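Local coordinates for uncharacterized protein (Pyrococcus furiosus, PDB 4XLZ) that probably removes an acetyl group from N,N'-diacetylchitobiose as a CE-14 family deacetylase, and here binds cadmium at its probable catalytic metal site, at residues A[24-34]-A[186-197]; A[36-44]-A[148-158]. All blocks are in the same frame, centred on the assembly; numbering follows the deposited sequence.

Interaction 1 (A[24-34]-A[186-197]). With CD (cadmium ion), chain J.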
# COMPACT_ATOMS: atom_id res chain seq x y z
N LEU A 24 30.88 -13.42 -24.66
CA LEU A 24 30.38 -14.54 -23.82
C LEU A 24 31.46 -15.60 -23.74
O LEU A 24 31.21 -16.72 -23.35
CB LEU A 24 29.12 -15.14 -24.44
CG LEU A 24 27.87 -14.20 -24.43
CD1 LEU A 24 26.85 -14.58 -25.54
CD2 LEU A 24 27.21 -14.23 -23.15
N GLU A 25 32.68 -15.24 -24.02
CA GLU A 25 33.71 -16.27 -23.99
C GLU A 25 33.94 -16.70 -22.54
O GLU A 25 33.84 -17.87 -22.23
CB GLU A 25 35.03 -15.76 -24.65
CG GLU A 25 35.69 -16.78 -25.55
CD GLU A 25 34.92 -16.92 -26.85
OE1 GLU A 25 34.73 -15.87 -27.54
OE2 GLU A 25 34.50 -18.06 -27.17
N ASN A 26 34.29 -15.78 -21.65
CA ASN A 26 34.54 -16.24 -20.29
C ASN A 26 34.02 -15.06 -19.42
O ASN A 26 34.81 -14.33 -18.89
CB ASN A 26 36.04 -16.49 -20.09
CG ASN A 26 36.38 -17.74 -19.17
OD1 ASN A 26 36.89 -18.75 -19.71
ND2 ASN A 26 36.13 -17.67 -17.80
N PRO A 27 32.69 -14.88 -19.35
CA PRO A 27 32.19 -13.67 -18.67
C PRO A 27 32.60 -13.52 -17.22
O PRO A 27 32.51 -12.37 -16.70
CB PRO A 27 30.69 -13.71 -18.89
CG PRO A 27 30.38 -15.20 -19.07
CD PRO A 27 31.58 -15.77 -19.75
N PHE A 28 32.96 -14.61 -16.53
CA PHE A 28 33.26 -14.52 -15.07
C PHE A 28 34.74 -14.51 -14.75
O PHE A 28 35.10 -14.41 -13.58
CB PHE A 28 32.63 -15.68 -14.28
CG PHE A 28 31.16 -15.95 -14.64
CD1 PHE A 28 30.31 -14.92 -15.07
CD2 PHE A 28 30.67 -17.25 -14.53
CE1 PHE A 28 29.01 -15.22 -15.32
CE2 PHE A 28 29.34 -17.54 -14.78
CZ PHE A 28 28.54 -16.50 -15.21
N GLU A 29 35.56 -14.50 -15.82
CA GLU A 29 37.00 -14.62 -15.67
C GLU A 29 37.65 -13.53 -14.81
O GLU A 29 38.58 -13.84 -14.06
CB GLU A 29 37.57 -14.61 -17.07
CG GLU A 29 39.01 -14.21 -17.17
CD GLU A 29 39.42 -14.39 -18.60
OE1 GLU A 29 39.76 -15.56 -18.88
OE2 GLU A 29 39.25 -13.42 -19.42
N ASP A 30 37.17 -12.28 -14.85
CA ASP A 30 37.88 -11.27 -14.05
C ASP A 30 37.35 -11.06 -12.58
O ASP A 30 37.88 -10.22 -11.83
CB ASP A 30 37.94 -9.93 -14.80
CG ASP A 30 38.82 -10.01 -16.09
OD1 ASP A 30 38.34 -9.47 -17.12
OD2 ASP A 30 39.93 -10.63 -16.06
N ALA A 31 36.36 -11.86 -12.17
CA ALA A 31 35.62 -11.54 -10.95
C ALA A 31 36.48 -11.85 -9.74
O ALA A 31 37.20 -12.90 -9.75
CB ALA A 31 34.39 -12.39 -10.89
N LYS A 32 36.52 -10.94 -8.79
CA LYS A 32 37.10 -11.10 -7.47
C LYS A 32 36.03 -11.33 -6.36
O LYS A 32 36.29 -11.99 -5.36
CB LYS A 32 38.03 -9.94 -7.07
CG LYS A 32 39.29 -9.87 -8.06
CD LYS A 32 40.68 -9.54 -7.34
CE LYS A 32 41.01 -8.04 -7.11
NZ LYS A 32 40.79 -7.23 -8.37
N LYS A 33 34.82 -10.70 -6.56
CA LYS A 33 33.82 -10.77 -5.49
C LYS A 33 32.49 -10.79 -6.30
O LYS A 33 32.29 -9.88 -7.13
CB LYS A 33 33.91 -9.58 -4.56
CG LYS A 33 32.80 -9.65 -3.50
CD LYS A 33 32.61 -8.45 -2.55
CE LYS A 33 33.91 -8.18 -1.74
NZ LYS A 33 33.75 -6.95 -0.89
N VAL A 34 31.63 -11.75 -5.97
CA VAL A 34 30.27 -11.77 -6.61
C VAL A 34 29.29 -11.94 -5.50
O VAL A 34 29.51 -12.51 -4.43
CB VAL A 34 30.13 -12.87 -7.68
CG1 VAL A 34 31.23 -12.64 -8.75
CG2 VAL A 34 30.26 -14.28 -7.03
N PHE A 186 29.08 -7.09 -14.16
CA PHE A 186 28.11 -7.94 -14.93
C PHE A 186 27.01 -8.41 -14.00
O PHE A 186 27.21 -8.61 -12.76
CB PHE A 186 28.83 -9.21 -15.57
CG PHE A 186 29.37 -10.20 -14.53
CD1 PHE A 186 30.70 -10.10 -14.08
CD2 PHE A 186 28.53 -11.31 -14.12
CE1 PHE A 186 31.13 -11.08 -13.14
CE2 PHE A 186 28.97 -12.25 -13.19
CZ PHE A 186 30.28 -12.15 -12.73
N ILE A 187 25.90 -8.65 -14.69
CA ILE A 187 24.76 -9.46 -14.07
C ILE A 187 24.74 -10.81 -14.85
O ILE A 187 24.92 -10.85 -16.11
CB ILE A 187 23.47 -8.74 -14.36
CG1 ILE A 187 23.46 -7.52 -13.47
CG2 ILE A 187 22.25 -9.66 -13.96
CD1 ILE A 187 22.24 -6.59 -13.94
N ALA A 188 24.44 -11.85 -14.07
CA ALA A 188 24.13 -13.11 -14.78
C ALA A 188 22.86 -13.68 -14.19
O ALA A 188 22.76 -13.81 -12.98
CB ALA A 188 25.37 -14.12 -14.56
N LEU A 189 21.92 -14.07 -15.08
CA LEU A 189 20.59 -14.56 -14.60
C LEU A 189 20.64 -16.09 -14.66
O LEU A 189 20.89 -16.67 -15.73
CB LEU A 189 19.48 -14.04 -15.50
CG LEU A 189 19.50 -12.47 -15.47
CD1 LEU A 189 18.35 -12.13 -16.45
CD2 LEU A 189 19.24 -11.92 -14.07
N TYR A 190 20.33 -16.70 -13.53
CA TYR A 190 20.18 -18.19 -13.52
C TYR A 190 18.70 -18.54 -13.49
O TYR A 190 17.85 -17.68 -13.56
CB TYR A 190 20.96 -18.81 -12.35
CG TYR A 190 20.55 -18.42 -10.89
CD1 TYR A 190 21.07 -17.23 -10.24
CD2 TYR A 190 19.61 -19.19 -10.21
CE1 TYR A 190 20.65 -16.98 -8.96
CE2 TYR A 190 19.22 -18.87 -8.89
CZ TYR A 190 19.73 -17.73 -8.31
OH TYR A 190 19.31 -17.50 -7.00
N TYR A 191 18.37 -19.84 -13.42
CA TYR A 191 16.98 -20.26 -13.55
C TYR A 191 16.39 -19.71 -14.87
O TYR A 191 15.31 -19.03 -14.85
CB TYR A 191 16.10 -19.89 -12.34
CG TYR A 191 16.25 -20.64 -11.03
CD1 TYR A 191 16.56 -22.02 -11.01
CD2 TYR A 191 16.04 -19.97 -9.81
CE1 TYR A 191 16.63 -22.69 -9.81
CE2 TYR A 191 16.11 -20.64 -8.55
CZ TYR A 191 16.43 -22.02 -8.60
OH TYR A 191 16.35 -22.63 -7.42
N THR A 192 17.13 -19.92 -15.98
CA THR A 192 16.76 -19.26 -17.26
C THR A 192 16.44 -20.24 -18.34
O THR A 192 17.12 -21.31 -18.45
CB THR A 192 17.87 -18.31 -17.65
OG1 THR A 192 17.44 -17.57 -18.82
CG2 THR A 192 19.25 -19.00 -17.98
N HIS A 193 15.39 -19.93 -19.08
CA HIS A 193 15.05 -20.69 -20.34
C HIS A 193 15.94 -20.20 -21.53
O HIS A 193 15.92 -20.88 -22.59
CB HIS A 193 13.54 -20.51 -20.60
CG HIS A 193 13.01 -21.05 -21.91
ND1 HIS A 193 12.40 -20.24 -22.82
CD2 HIS A 193 12.93 -22.32 -22.42
CE1 HIS A 193 11.99 -20.95 -23.86
NE2 HIS A 193 12.32 -22.21 -23.65
N LYS A 194 16.60 -19.04 -21.39
CA LYS A 194 17.34 -18.49 -22.55
C LYS A 194 18.79 -18.28 -22.17
O LYS A 194 19.35 -17.17 -22.19
CB LYS A 194 16.69 -17.16 -23.04
CG LYS A 194 15.30 -17.37 -23.70
CD LYS A 194 15.46 -18.04 -25.09
CE LYS A 194 14.09 -18.26 -25.78
NZ LYS A 194 14.41 -18.99 -27.03
N PRO A 195 19.51 -19.34 -21.74
CA PRO A 195 20.88 -19.09 -21.36
C PRO A 195 21.72 -18.79 -22.61
O PRO A 195 21.42 -19.30 -23.71
CB PRO A 195 21.32 -20.48 -20.77
CG PRO A 195 20.46 -21.47 -21.59
CD PRO A 195 19.07 -20.79 -21.76
N ASN A 196 22.77 -18.03 -22.40
CA ASN A 196 23.77 -17.79 -23.49
C ASN A 196 25.17 -18.09 -23.03
O ASN A 196 26.14 -17.85 -23.80
CB ASN A 196 23.63 -16.44 -24.19
CG ASN A 196 23.59 -15.30 -23.23
OD1 ASN A 196 24.01 -15.38 -22.10
ND2 ASN A 196 23.17 -14.17 -23.75
N TYR A 197 25.31 -18.54 -21.81
CA TYR A 197 26.62 -19.00 -21.31
C TYR A 197 26.37 -20.20 -20.42
O TYR A 197 25.52 -20.14 -19.45
CB TYR A 197 27.29 -17.88 -20.52
CG TYR A 197 28.62 -18.33 -19.91
CD1 TYR A 197 29.64 -18.68 -20.81
CD2 TYR A 197 28.83 -18.45 -18.51
CE1 TYR A 197 30.90 -19.13 -20.27
CE2 TYR A 197 30.07 -18.95 -18.00
CZ TYR A 197 31.06 -19.23 -18.90
OH TYR A 197 32.30 -19.62 -18.36
CD CD J . 11.62 -23.83 -25.03
O HOH W 1 33.54 -17.30 -17.26
O HOH W 2 11.31 -21.76 -25.79
O HOH W 3 11.34 -24.07 -27.27
O HOH W 4 13.10 -25.55 -24.20
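The Tyr197 ring carries Pro27 on one face and meets Phe28 at its edge. Pro27 CD stands 3.5 Å from the centroid of the Tyr197 ring, a CH-pi contact over the ring centre. At the rim, Tyr197 CE2 comes within 3.6 Å of Phe28 CE2; with the ring planes at 83°, this is an edge-to-face pair in which Tyr197 presents its edge to the face of Phe28. Phe28, Phe186 and Tyr197 form an aromatic cluster, which joins the loop leading into strand 33-38 to strand 186-190, an outermost strand, within this chain, of the parallel sheet, and to the start of strand 197-200.

The second aromatic pair differs. The planes of Phe28 and Phe186 are only 25° apart, yet their centroids lie 5.2 Å from each other and the rings are slid so far that they barely overlap. Phe186 CG sits between the backbone N and the carbonyl carbon (chi1 65°), which turns the ring toward the loop. There Pro27 O lies above one face, offset toward the rim, and Ala31 CB is at the edge. Phe28 also reaches Ala188, and beyond the two segments it packs edge-to-face with Phe137 of strand 135-139, which continues the apolar layer into the sheet.

Farther along, the two methyl groups of Leu24 lie against Asn196, whose side chain they cross at about a right angle. The amide of Asn196 is held by other partners: its OD1 accepts from Val252 N, and its ND2 donates to Ile267 O. No direct hydrogen bond links the two segments. A water bridges them instead, accepting from Phe28 N at 2.8 Å and lying 2.9 Å from Tyr197 OH.

Interaction 2 (A[36-44]-A[148-158]). With CD (cadmium ion), chain G.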
# COMPACT_ATOMS: atom_id res chain seq x y z
N CYS A 36 25.49 -13.60 -4.95
CA CYS A 36 24.44 -14.44 -5.51
C CYS A 36 23.21 -14.24 -4.70
O CYS A 36 23.17 -14.42 -3.50
CB CYS A 36 24.86 -15.93 -5.37
SG CYS A 36 26.44 -16.21 -6.35
N ILE A 37 22.16 -13.74 -5.39
CA ILE A 37 20.89 -13.37 -4.73
C ILE A 37 19.88 -14.50 -4.92
O ILE A 37 19.62 -14.95 -6.11
CB ILE A 37 20.37 -12.11 -5.42
CG1 ILE A 37 21.46 -10.99 -5.16
CG2 ILE A 37 19.08 -11.67 -4.63
CD1 ILE A 37 20.97 -9.58 -5.73
N GLU A 38 19.34 -14.99 -3.85
CA GLU A 38 18.36 -16.12 -3.85
C GLU A 38 17.10 -15.68 -3.22
O GLU A 38 17.07 -15.07 -2.15
CB GLU A 38 18.86 -17.41 -3.15
CG GLU A 38 19.45 -17.11 -1.73
CD GLU A 38 19.99 -18.37 -1.04
OE1 GLU A 38 20.01 -19.42 -1.67
OE2 GLU A 38 20.27 -18.32 0.21
N PRO A 39 15.99 -16.12 -3.76
CA PRO A 39 14.68 -15.80 -3.13
C PRO A 39 14.47 -16.47 -1.80
O PRO A 39 13.99 -15.83 -0.84
CB PRO A 39 13.62 -16.31 -4.19
CG PRO A 39 14.33 -16.24 -5.53
CD PRO A 39 15.89 -16.59 -5.19
N HIS A 40 14.87 -17.81 -1.74
CA HIS A 40 14.70 -18.60 -0.51
C HIS A 40 16.02 -19.32 -0.24
O HIS A 40 16.85 -19.43 -1.12
CB HIS A 40 13.63 -19.72 -0.82
CG HIS A 40 12.35 -19.14 -1.30
ND1 HIS A 40 11.89 -19.45 -2.58
CD2 HIS A 40 11.41 -18.39 -0.68
CE1 HIS A 40 10.71 -18.84 -2.73
NE2 HIS A 40 10.39 -18.20 -1.60
N PRO A 41 16.16 -19.76 1.04
CA PRO A 41 17.36 -20.57 1.37
C PRO A 41 17.26 -21.92 0.48
O PRO A 41 16.23 -22.58 0.42
CB PRO A 41 17.10 -20.98 2.84
CG PRO A 41 16.18 -19.88 3.37
CD PRO A 41 15.24 -19.65 2.17
N ASP A 42 18.29 -22.07 -0.27
CA ASP A 42 18.55 -23.20 -1.18
C ASP A 42 18.52 -22.85 -2.62
O ASP A 42 19.02 -23.59 -3.43
CB ASP A 42 17.76 -24.49 -0.92
CG ASP A 42 16.27 -24.46 -1.39
OD1 ASP A 42 15.90 -23.66 -2.28
OD2 ASP A 42 15.43 -25.32 -0.90
N ASP A 43 18.04 -21.61 -2.96
CA ASP A 43 18.03 -21.40 -4.39
C ASP A 43 19.38 -21.16 -5.08
O ASP A 43 19.56 -21.49 -6.26
CB ASP A 43 17.14 -20.09 -4.76
CG ASP A 43 15.69 -20.36 -4.65
OD1 ASP A 43 15.21 -21.37 -5.35
OD2 ASP A 43 14.94 -19.73 -3.87
N CYS A 44 20.36 -20.59 -4.39
CA CYS A 44 21.72 -20.48 -4.98
C CYS A 44 22.28 -21.92 -5.22
O CYS A 44 22.84 -22.11 -6.31
CB CYS A 44 22.66 -19.73 -4.00
SG CYS A 44 22.29 -17.95 -4.05
N HIS A 148 6.01 -18.30 -8.84
CA HIS A 148 6.24 -17.89 -7.42
C HIS A 148 6.61 -16.37 -7.45
O HIS A 148 7.64 -15.98 -8.01
CB HIS A 148 7.45 -18.69 -6.86
CG HIS A 148 7.42 -18.69 -5.35
ND1 HIS A 148 7.20 -17.54 -4.60
CD2 HIS A 148 7.46 -19.72 -4.47
CE1 HIS A 148 7.13 -17.86 -3.31
NE2 HIS A 148 7.28 -19.21 -3.21
N PRO A 149 5.76 -15.59 -6.80
CA PRO A 149 6.00 -14.09 -6.87
C PRO A 149 7.36 -13.77 -6.20
O PRO A 149 8.04 -12.83 -6.61
CB PRO A 149 4.86 -13.49 -6.03
CG PRO A 149 4.34 -14.63 -5.15
CD PRO A 149 4.52 -15.91 -6.05
N ASP A 150 7.82 -14.58 -5.18
CA ASP A 150 9.12 -14.23 -4.59
C ASP A 150 10.21 -14.39 -5.65
O ASP A 150 11.24 -13.73 -5.60
CB ASP A 150 9.49 -15.19 -3.41
CG ASP A 150 8.62 -15.05 -2.19
OD1 ASP A 150 8.65 -15.94 -1.30
OD2 ASP A 150 7.83 -14.05 -2.02
N HIS A 151 10.11 -15.40 -6.54
CA HIS A 151 11.16 -15.55 -7.55
C HIS A 151 11.12 -14.42 -8.59
O HIS A 151 12.18 -13.86 -8.90
CB HIS A 151 10.92 -16.93 -8.26
CG HIS A 151 11.56 -18.05 -7.49
ND1 HIS A 151 12.44 -18.91 -8.10
CD2 HIS A 151 11.53 -18.33 -6.16
CE1 HIS A 151 12.90 -19.77 -7.14
NE2 HIS A 151 12.31 -19.48 -5.99
N ARG A 152 9.91 -14.09 -9.11
CA ARG A 152 9.85 -13.03 -10.13
C ARG A 152 10.34 -11.69 -9.49
O ARG A 152 11.16 -10.99 -10.11
CB ARG A 152 8.40 -12.82 -10.55
CG ARG A 152 7.81 -14.03 -11.29
CD ARG A 152 6.41 -13.67 -11.83
NE ARG A 152 5.42 -13.41 -10.78
CZ ARG A 152 4.41 -14.16 -10.45
NH1 ARG A 152 4.25 -15.40 -10.98
NH2 ARG A 152 3.58 -13.76 -9.51
N ARG A 153 9.87 -11.44 -8.29
CA ARG A 153 10.28 -10.17 -7.65
C ARG A 153 11.79 -10.12 -7.36
O ARG A 153 12.41 -9.04 -7.53
CB ARG A 153 9.48 -9.91 -6.41
CG ARG A 153 7.97 -9.63 -6.76
CD ARG A 153 7.10 -9.60 -5.53
NE ARG A 153 5.77 -9.21 -5.97
CZ ARG A 153 4.90 -8.68 -5.16
NH1 ARG A 153 5.10 -8.57 -3.79
NH2 ARG A 153 3.71 -8.21 -5.73
N THR A 154 12.39 -11.27 -6.92
CA THR A 154 13.82 -11.19 -6.70
C THR A 154 14.55 -10.83 -7.95
O THR A 154 15.54 -10.03 -7.93
CB THR A 154 14.26 -12.59 -6.16
OG1 THR A 154 13.68 -12.82 -4.89
CG2 THR A 154 15.81 -12.60 -5.98
N GLY A 155 14.16 -11.45 -9.11
CA GLY A 155 14.86 -11.15 -10.35
C GLY A 155 14.78 -9.65 -10.75
O GLY A 155 15.79 -9.05 -11.07
N PHE A 156 13.54 -9.18 -10.74
CA PHE A 156 13.39 -7.76 -11.17
C PHE A 156 14.06 -6.84 -10.19
O PHE A 156 14.74 -5.91 -10.63
CB PHE A 156 11.85 -7.43 -11.19
CG PHE A 156 11.09 -8.00 -12.39
CD1 PHE A 156 11.56 -7.75 -13.68
CD2 PHE A 156 9.98 -8.82 -12.11
CE1 PHE A 156 10.80 -8.28 -14.79
CE2 PHE A 156 9.25 -9.38 -13.23
CZ PHE A 156 9.69 -9.10 -14.55
N LEU A 157 13.87 -7.06 -8.90
CA LEU A 157 14.51 -6.14 -7.90
C LEU A 157 16.04 -6.20 -8.00
O LEU A 157 16.71 -5.18 -7.80
CB LEU A 157 14.08 -6.49 -6.52
CG LEU A 157 12.56 -6.25 -6.21
CD1 LEU A 157 12.20 -7.00 -4.86
CD2 LEU A 157 12.29 -4.72 -6.03
N ALA A 158 16.60 -7.38 -8.31
CA ALA A 158 18.06 -7.44 -8.41
C ALA A 158 18.59 -6.66 -9.58
O ALA A 158 19.52 -5.85 -9.44
CB ALA A 158 18.47 -8.95 -8.59
CD CD G . 12.90 -20.78 -4.20
O HOH W 5 10.66 -22.07 -4.20
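His40 and His151 approach at about a right angle and meet rim to rim, their ring planes 38° apart, with His40 ND1 in the plane of the His151 ring at its edge. The 3.4 Å between His40 ND1 and His151 NE2 reflects a shared cadmium ion, which each nitrogen binds at 2.3 Å. Asp43 comes toward His151 from the opposite direction, its carboxylate plane turned 84° from the ring, and grips the metal through both oxygens, unequally: OD2 at 2.3 Å and OD1 at 2.6 Å from cadmium. Asp43 OD2 also accepts from His40 N on its anti lone pair, while OD1 has Tyr191 as an outside partner.

The far nitrogen of His40 is fixed as well. Its NE2 donates to Asp150 OD1 over 2.9 Å, using the anti lone pair of that oxygen, while the oxygen sits 20° out of the ring plane. Thr112 N is a further partner of Asp150 OD1, and Leu114 N bonds to OD2. With ND1 on the cadmium and NE2 on Asp150, the ring is held at both nitrogens, which fixes its rotation.

In this member of the GlcNAc-PI de-N-acetylase family, the loop after strand 33-38 gives the metal site His40, the start of helix 43-57 gives Asp43, and the first turn of helix 149-164 gives His151; a water also binds the cadmium. His148, at the helix N-cap, accepts from Asp150 N through ND1, and one face of its ring receives His40 CE1.

Pro39 CG lies over one face of His151, 3.7 Å from the ring centroid, a CH-pi contact. Thr154 OG1 touches the same proline and donates to Asp150 O. Thr154 CG2, anti to the backbone N, slides past Ile37 CG2 at 3.7 Å, and one turn on Ala158 CB meets Ile37 CD1.

In the fold
Both contacts use strand 33-38: interaction 1 involves its beginning, interaction 2 its end and the loop and helix start that follow, which carry His40 and Asp43. Their centres are 16 Å apart, but the end of strand 186-190 and the residue after it bridge the gap. Tyr190 OH lies 2.7 Å from Ile37 O, a probable hydrogen bond. The 2.7 Å between Tyr191 OH and Asp43 OD1 likewise indicates a probable hydrogen bond, made to a cadmium ligand. Tyr191 CE2 also packs 3.6 Å from His151 CE1. The 186-197 segment therefore supplies second-shell contacts to the metal site. Both interactions adjoin the second subunit, where Ile260 packs on Tyr191 and His151.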